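Local atomic coordinates of nucleoside kinase (Methanococcus jannaschii, PDB entry 2C4E), a protein that phosphorylates a wide range of nucleosides to their monophosphates with ATP and a divalent metal, favouring inosine, guanosine and cytidine. Residues Gly162-Leu174 and His188-Glu200. Residues are numbered along the deposited sequence; the frame is centred on the assembly and turned at random.
Sequences GQDLPQYSKEMLL and HEFERASNLLNFE
The 3-10 segment 163-167 runs beside the first turns of helix 188-197, with Leu165 CA 7.2 Å from Glu189 CA, and helix 170-174 then crosses the C-terminal end of that helix at -113°, axes 10.1 Å apart. No hydrogen bond joins the two segments. With its CG anti to the backbone N (chi1 -178°), Leu165 lays CD2 on the helix backbone, 3.4 Å from Glu189 O, and against the CG methylene of Arg192. The guanidinium of Arg192 takes Pro166 CG over one face, off centre. Further along, Leu173 CD2 meets Ala193 CB, Leu196 CD2 and Leu197 CD1, the last at 3.9 Å, while Lys170 stretches its methylenes past Leu196 O. Leu174 CD1 touches Phe199 CZ obliquely at 3.5 Å. At the other end Glu189 OE1 lies 3.4 Å from Gly162 CA; an alanine in place of Glu189 would probably open a gap beside Gly162 and leave ATP-binding Asn186 without this neighbour. Glu189 and Asn186 fit the Asn-x-x-Glu motif of the PfkB family, consistent with a place at the metal and phosphate site. Gln163, which binds substrate, sets its amide nearly perpendicular to this carboxylate. The contact thus joins the segments that follow the adjacent parallel strands 156-159 and 182-186 of the ribokinase-fold sheet; helix 201-205 packs on Ala193 and Leu197 through Tyr204, and Pro141 of helix 141-151 touches Tyr168 and Met172.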
loop_
_atom_site.group_PDB
_atom_site.type_symbol
_atom_site.label_atom_id
_atom_site.label_comp_id
_atom_site.label_asym_id
_atom_site.label_seq_id
_atom_site.Cartn_x
_atom_site.Cartn_y
_atom_site.Cartn_z
ATOM N N GLY A 162 -14.848 -18.282 -1.632
ATOM C CA GLY A 162 -13.646 -17.775 -0.993
ATOM C C GLY A 162 -13.914 -16.665 0.014
ATOM O O GLY A 162 -14.876 -16.710 0.785
ATOM N N GLN A 163 -13.073 -15.637 -0.023
ATOM C CA GLN A 163 -13.191 -14.509 0.911
ATOM C C GLN A 163 -14.381 -13.594 0.599
ATOM O O GLN A 163 -14.705 -12.713 1.405
ATOM C CB GLN A 163 -11.893 -13.693 0.937
ATOM C CG GLN A 163 -10.675 -14.463 1.456
ATOM C CD GLN A 163 -10.658 -14.635 2.969
ATOM O OE1 GLN A 163 -11.611 -14.269 3.660
ATOM N NE2 GLN A 163 -9.572 -15.196 3.484
ATOM N N ASP A 164 -15.017 -13.786 -0.560
ATOM C CA ASP A 164 -16.260 -13.097 -0.888
ATOM C C ASP A 164 -17.454 -13.663 -0.123
ATOM O O ASP A 164 -18.518 -13.073 -0.171
ATOM C CB ASP A 164 -16.601 -13.242 -2.385
ATOM C CG ASP A 164 -15.709 -12.417 -3.298
ATOM O OD1 ASP A 164 -14.821 -11.682 -2.813
ATOM O OD2 ASP A 164 -15.859 -12.457 -4.539
ATOM N N LEU A 165 -17.305 -14.810 0.548
ATOM C CA LEU A 165 -18.459 -15.511 1.138
ATOM C C LEU A 165 -19.409 -14.637 1.980
ATOM O O LEU A 165 -20.626 -14.748 1.826
ATOM C CB LEU A 165 -18.026 -16.763 1.932
ATOM C CG LEU A 165 -19.190 -17.577 2.527
ATOM C CD1 LEU A 165 -20.042 -18.201 1.425
ATOM C CD2 LEU A 165 -18.694 -18.654 3.501
ATOM N N PRO A 166 -18.884 -13.783 2.865
ATOM C CA PRO A 166 -19.737 -12.879 3.655
ATOM C C PRO A 166 -20.704 -11.980 2.861
ATOM O O PRO A 166 -21.727 -11.567 3.417
ATOM C CB PRO A 166 -18.716 -12.029 4.428
ATOM C CG PRO A 166 -17.501 -12.902 4.529
ATOM C CD PRO A 166 -17.458 -13.629 3.217
ATOM N N GLN A 167 -20.384 -11.675 1.605
ATOM C CA GLN A 167 -21.222 -10.819 0.751
ATOM C C GLN A 167 -22.470 -11.491 0.193
ATOM O O GLN A 167 -23.347 -10.820 -0.353
ATOM C CB GLN A 167 -20.399 -10.286 -0.425
ATOM C CG GLN A 167 -19.258 -9.378 0.002
ATOM C CD GLN A 167 -18.416 -8.929 -1.166
ATOM O OE1 GLN A 167 -18.942 -8.422 -2.158
ATOM N NE2 GLN A 167 -17.110 -9.114 -1.058
ATOM N N TYR A 168 -22.538 -12.812 0.302
ATOM C CA TYR A 168 -23.679 -13.565 -0.187
ATOM C C TYR A 168 -24.705 -13.756 0.918
ATOM O O TYR A 168 -24.388 -14.315 1.971
ATOM C CB TYR A 168 -23.230 -14.943 -0.682
ATOM C CG TYR A 168 -22.406 -14.925 -1.956
ATOM C CD1 TYR A 168 -21.053 -14.601 -1.928
ATOM C CD2 TYR A 168 -22.979 -15.231 -3.187
ATOM C CE1 TYR A 168 -20.295 -14.580 -3.085
ATOM C CE2 TYR A 168 -22.221 -15.217 -4.366
ATOM C CZ TYR A 168 -20.882 -14.894 -4.307
ATOM O OH TYR A 168 -20.131 -14.869 -5.454
ATOM N N SER A 169 -25.932 -13.314 0.662
ATOM C CA SER A 169 -27.069 -13.616 1.511
ATOM C C SER A 169 -27.395 -15.080 1.381
ATOM O O SER A 169 -26.991 -15.727 0.405
ATOM C CB SER A 169 -28.300 -12.818 1.061
ATOM O OG SER A 169 -28.707 -13.250 -0.231
ATOM N N LYS A 170 -28.180 -15.590 2.319
ATOM C CA LYS A 170 -28.704 -16.947 2.210
ATOM C C LYS A 170 -29.255 -17.198 0.794
ATOM O O LYS A 170 -28.979 -18.230 0.177
ATOM C CB LYS A 170 -29.799 -17.173 3.255
ATOM C CG LYS A 170 -30.222 -18.618 3.416
ATOM C CD LYS A 170 -31.334 -18.756 4.446
ATOM C CE LYS A 170 -31.896 -20.171 4.459
ATOM N NZ LYS A 170 -32.911 -20.360 5.536
ATOM N N GLU A 171 -30.001 -16.229 0.275
ATOM C CA GLU A 171 -30.733 -16.390 -0.994
ATOM C C GLU A 171 -29.818 -16.407 -2.219
ATOM O O GLU A 171 -29.978 -17.224 -3.141
ATOM C CB GLU A 171 -31.781 -15.270 -1.118
ATOM C CG GLU A 171 -32.937 -15.375 -0.122
ATOM C CD GLU A 171 -32.626 -14.824 1.269
ATOM O OE1 GLU A 171 -31.776 -13.917 1.404
ATOM O OE2 GLU A 171 -33.248 -15.301 2.245
ATOM N N MET A 172 -28.855 -15.498 -2.226
ATOM C CA MET A 172 -27.914 -15.394 -3.314
ATOM C C MET A 172 -26.936 -16.569 -3.348
ATOM O O MET A 172 -26.524 -17.022 -4.414
ATOM C CB MET A 172 -27.119 -14.113 -3.175
ATOM C CG MET A 172 -26.298 -13.819 -4.399
ATOM S SD MET A 172 -25.320 -12.360 -4.168
ATOM C CE MET A 172 -24.598 -12.190 -5.814
ATOM N N LEU A 173 -26.524 -17.030 -2.180
ATOM C CA LEU A 173 -25.634 -18.184 -2.108
ATOM C C LEU A 173 -26.330 -19.436 -2.604
ATOM O O LEU A 173 -25.728 -20.242 -3.315
ATOM C CB LEU A 173 -25.126 -18.397 -0.674
ATOM C CG LEU A 173 -24.028 -19.446 -0.509
ATOM C CD1 LEU A 173 -22.823 -19.101 -1.387
ATOM C CD2 LEU A 173 -23.631 -19.565 0.973
ATOM N N LEU A 174 -27.596 -19.591 -2.243
ATOM C CA LEU A 174 -28.376 -20.729 -2.684
ATOM C C LEU A 174 -28.481 -20.659 -4.201
ATOM O O LEU A 174 -28.270 -21.648 -4.881
ATOM C CB LEU A 174 -29.764 -20.716 -2.044
ATOM C CG LEU A 174 -30.691 -21.877 -2.378
ATOM C CD1 LEU A 174 -30.077 -23.208 -1.961
ATOM C CD2 LEU A 174 -32.050 -21.661 -1.681
ATOM N N HIS A 188 -13.522 -23.680 6.981
ATOM C CA HIS A 188 -14.140 -22.611 7.762
ATOM C C HIS A 188 -15.310 -21.996 7.002
ATOM O O HIS A 188 -16.359 -21.695 7.574
ATOM C CB HIS A 188 -13.108 -21.532 8.105
ATOM C CG HIS A 188 -12.102 -21.959 9.128
ATOM N ND1 HIS A 188 -12.294 -23.040 9.961
ATOM C CD2 HIS A 188 -10.891 -21.445 9.454
ATOM C CE1 HIS A 188 -11.251 -23.169 10.763
ATOM N NE2 HIS A 188 -10.385 -22.214 10.474
ATOM N N GLU A 189 -15.125 -21.837 5.701
ATOM C CA GLU A 189 -16.103 -21.212 4.850
ATOM C C GLU A 189 -17.260 -22.206 4.655
ATOM O O GLU A 189 -18.411 -21.823 4.687
ATOM C CB GLU A 189 -15.377 -20.732 3.569
ATOM C CG GLU A 189 -13.915 -20.345 3.919
ATOM C CD GLU A 189 -13.339 -19.170 3.173
ATOM O OE1 GLU A 189 -13.039 -19.321 1.961
ATOM O OE2 GLU A 189 -13.110 -18.129 3.838
ATOM N N PHE A 190 -16.941 -23.492 4.563
ATOM C CA PHE A 190 -17.956 -24.533 4.441
ATOM C C PHE A 190 -18.862 -24.534 5.708
ATOM O O PHE A 190 -20.096 -24.610 5.601
ATOM C CB PHE A 190 -17.284 -25.895 4.261
ATOM C CG PHE A 190 -18.248 -27.053 4.301
ATOM C CD1 PHE A 190 -19.126 -27.254 3.251
ATOM C CD2 PHE A 190 -18.279 -27.921 5.388
ATOM C CE1 PHE A 190 -20.023 -28.320 3.274
ATOM C CE2 PHE A 190 -19.181 -28.979 5.422
ATOM C CZ PHE A 190 -20.047 -29.175 4.347
ATOM N N GLU A 191 -18.259 -24.428 6.888
ATOM C CA GLU A 191 -19.042 -24.448 8.114
ATOM C C GLU A 191 -19.936 -23.203 8.108
ATOM O O GLU A 191 -21.091 -23.272 8.509
ATOM C CB GLU A 191 -18.156 -24.601 9.393
ATOM C CG GLU A 191 -17.463 -25.983 9.460
ATOM C CD GLU A 191 -16.555 -26.237 10.689
ATOM O OE1 GLU A 191 -16.236 -25.312 11.469
ATOM O OE2 GLU A 191 -16.133 -27.409 10.891
ATOM N N ARG A 192 -19.418 -22.077 7.617
ATOM C CA ARG A 192 -20.168 -20.820 7.674
ATOM C C ARG A 192 -21.331 -20.858 6.700
ATOM O O ARG A 192 -22.447 -20.440 7.030
ATOM C CB ARG A 192 -19.257 -19.630 7.370
ATOM C CG ARG A 192 -19.981 -18.326 7.029
ATOM C CD ARG A 192 -19.274 -17.074 7.532
ATOM N NE ARG A 192 -20.050 -15.865 7.259
ATOM C CZ ARG A 192 -19.686 -14.634 7.604
ATOM N NH1 ARG A 192 -18.546 -14.417 8.253
ATOM N NH2 ARG A 192 -20.469 -13.607 7.299
ATOM N N ALA A 193 -21.048 -21.365 5.504
ATOM C CA ALA A 193 -22.038 -21.505 4.448
ATOM C C ALA A 193 -23.127 -22.473 4.889
ATOM O O ALA A 193 -24.305 -22.215 4.653
ATOM C CB ALA A 193 -21.401 -21.990 3.157
ATOM N N SER A 194 -22.731 -23.559 5.550
ATOM C CA SER A 194 -23.674 -24.606 5.951
ATOM C C SER A 194 -24.599 -24.111 7.047
ATOM O O SER A 194 -25.795 -24.408 7.048
ATOM C CB SER A 194 -22.930 -25.866 6.394
ATOM O OG SER A 194 -22.120 -26.381 5.344
ATOM N N ASN A 195 -24.044 -23.344 7.985
ATOM C CA ASN A 195 -24.842 -22.718 9.037
ATOM C C ASN A 195 -25.816 -21.701 8.431
ATOM O O ASN A 195 -26.990 -21.661 8.790
ATOM C CB ASN A 195 -23.915 -22.067 10.087
ATOM C CG ASN A 195 -24.668 -21.510 11.291
ATOM O OD1 ASN A 195 -24.605 -20.310 11.573
ATOM N ND2 ASN A 195 -25.351 -22.378 12.027
ATOM N N LEU A 196 -25.348 -20.909 7.472
ATOM C CA LEU A 196 -26.208 -19.915 6.831
ATOM C C LEU A 196 -27.363 -20.562 6.054
ATOM O O LEU A 196 -28.508 -20.111 6.148
ATOM C CB LEU A 196 -25.393 -19.003 5.922
ATOM C CG LEU A 196 -26.152 -17.896 5.178
ATOM C CD1 LEU A 196 -26.728 -16.862 6.130
ATOM C CD2 LEU A 196 -25.235 -17.248 4.144
ATOM N N LEU A 197 -27.063 -21.629 5.313
ATOM C CA LEU A 197 -28.047 -22.305 4.460
ATOM C C LEU A 197 -28.906 -23.353 5.198
ATOM O O LEU A 197 -29.897 -23.836 4.646
ATOM C CB LEU A 197 -27.328 -22.990 3.289
ATOM C CG LEU A 197 -26.550 -22.096 2.323
ATOM C CD1 LEU A 197 -25.535 -22.895 1.512
ATOM C CD2 LEU A 197 -27.493 -21.373 1.381
ATOM N N ASN A 198 -28.541 -23.678 6.442
ATOM C CA ASN A 198 -29.010 -24.883 7.148
ATOM C C ASN A 198 -28.858 -26.114 6.251
ATOM O O ASN A 198 -29.762 -26.939 6.133
ATOM C CB ASN A 198 -30.446 -24.744 7.700
ATOM C CG ASN A 198 -30.841 -25.904 8.629
ATOM O OD1 ASN A 198 -30.021 -26.438 9.386
ATOM N ND2 ASN A 198 -32.111 -26.294 8.573
ATOM N N PHE A 199 -27.688 -26.224 5.633
ATOM C CA PHE A 199 -27.366 -27.356 4.766
ATOM C C PHE A 199 -26.479 -28.367 5.459
ATOM O O PHE A 199 -25.522 -28.007 6.143
ATOM C CB PHE A 199 -26.619 -26.866 3.526
ATOM C CG PHE A 199 -27.503 -26.514 2.358
ATOM C CD1 PHE A 199 -26.966 -26.478 1.078
ATOM C CD2 PHE A 199 -28.842 -26.184 2.523
ATOM C CE1 PHE A 199 -27.742 -26.134 -0.008
ATOM C CE2 PHE A 199 -29.623 -25.849 1.409
ATOM C CZ PHE A 199 -29.066 -25.837 0.159
ATOM N N GLU A 200 -26.802 -29.638 5.257
ATOM C CA GLU A 200 -25.877 -30.734 5.470
ATOM C C GLU A 200 -25.322 -31.107 4.089
ATOM O O GLU A 200 -25.750 -30.562 3.061
ATOM C CB GLU A 200 -26.593 -31.929 6.110
ATOM C CG GLU A 200 -27.109 -31.675 7.521
ATOM C CD GLU A 200 -28.107 -32.730 7.978
ATOM O OE1 GLU A 200 -29.225 -32.775 7.415
ATOM O OE2 GLU A 200 -27.782 -33.522 8.891
#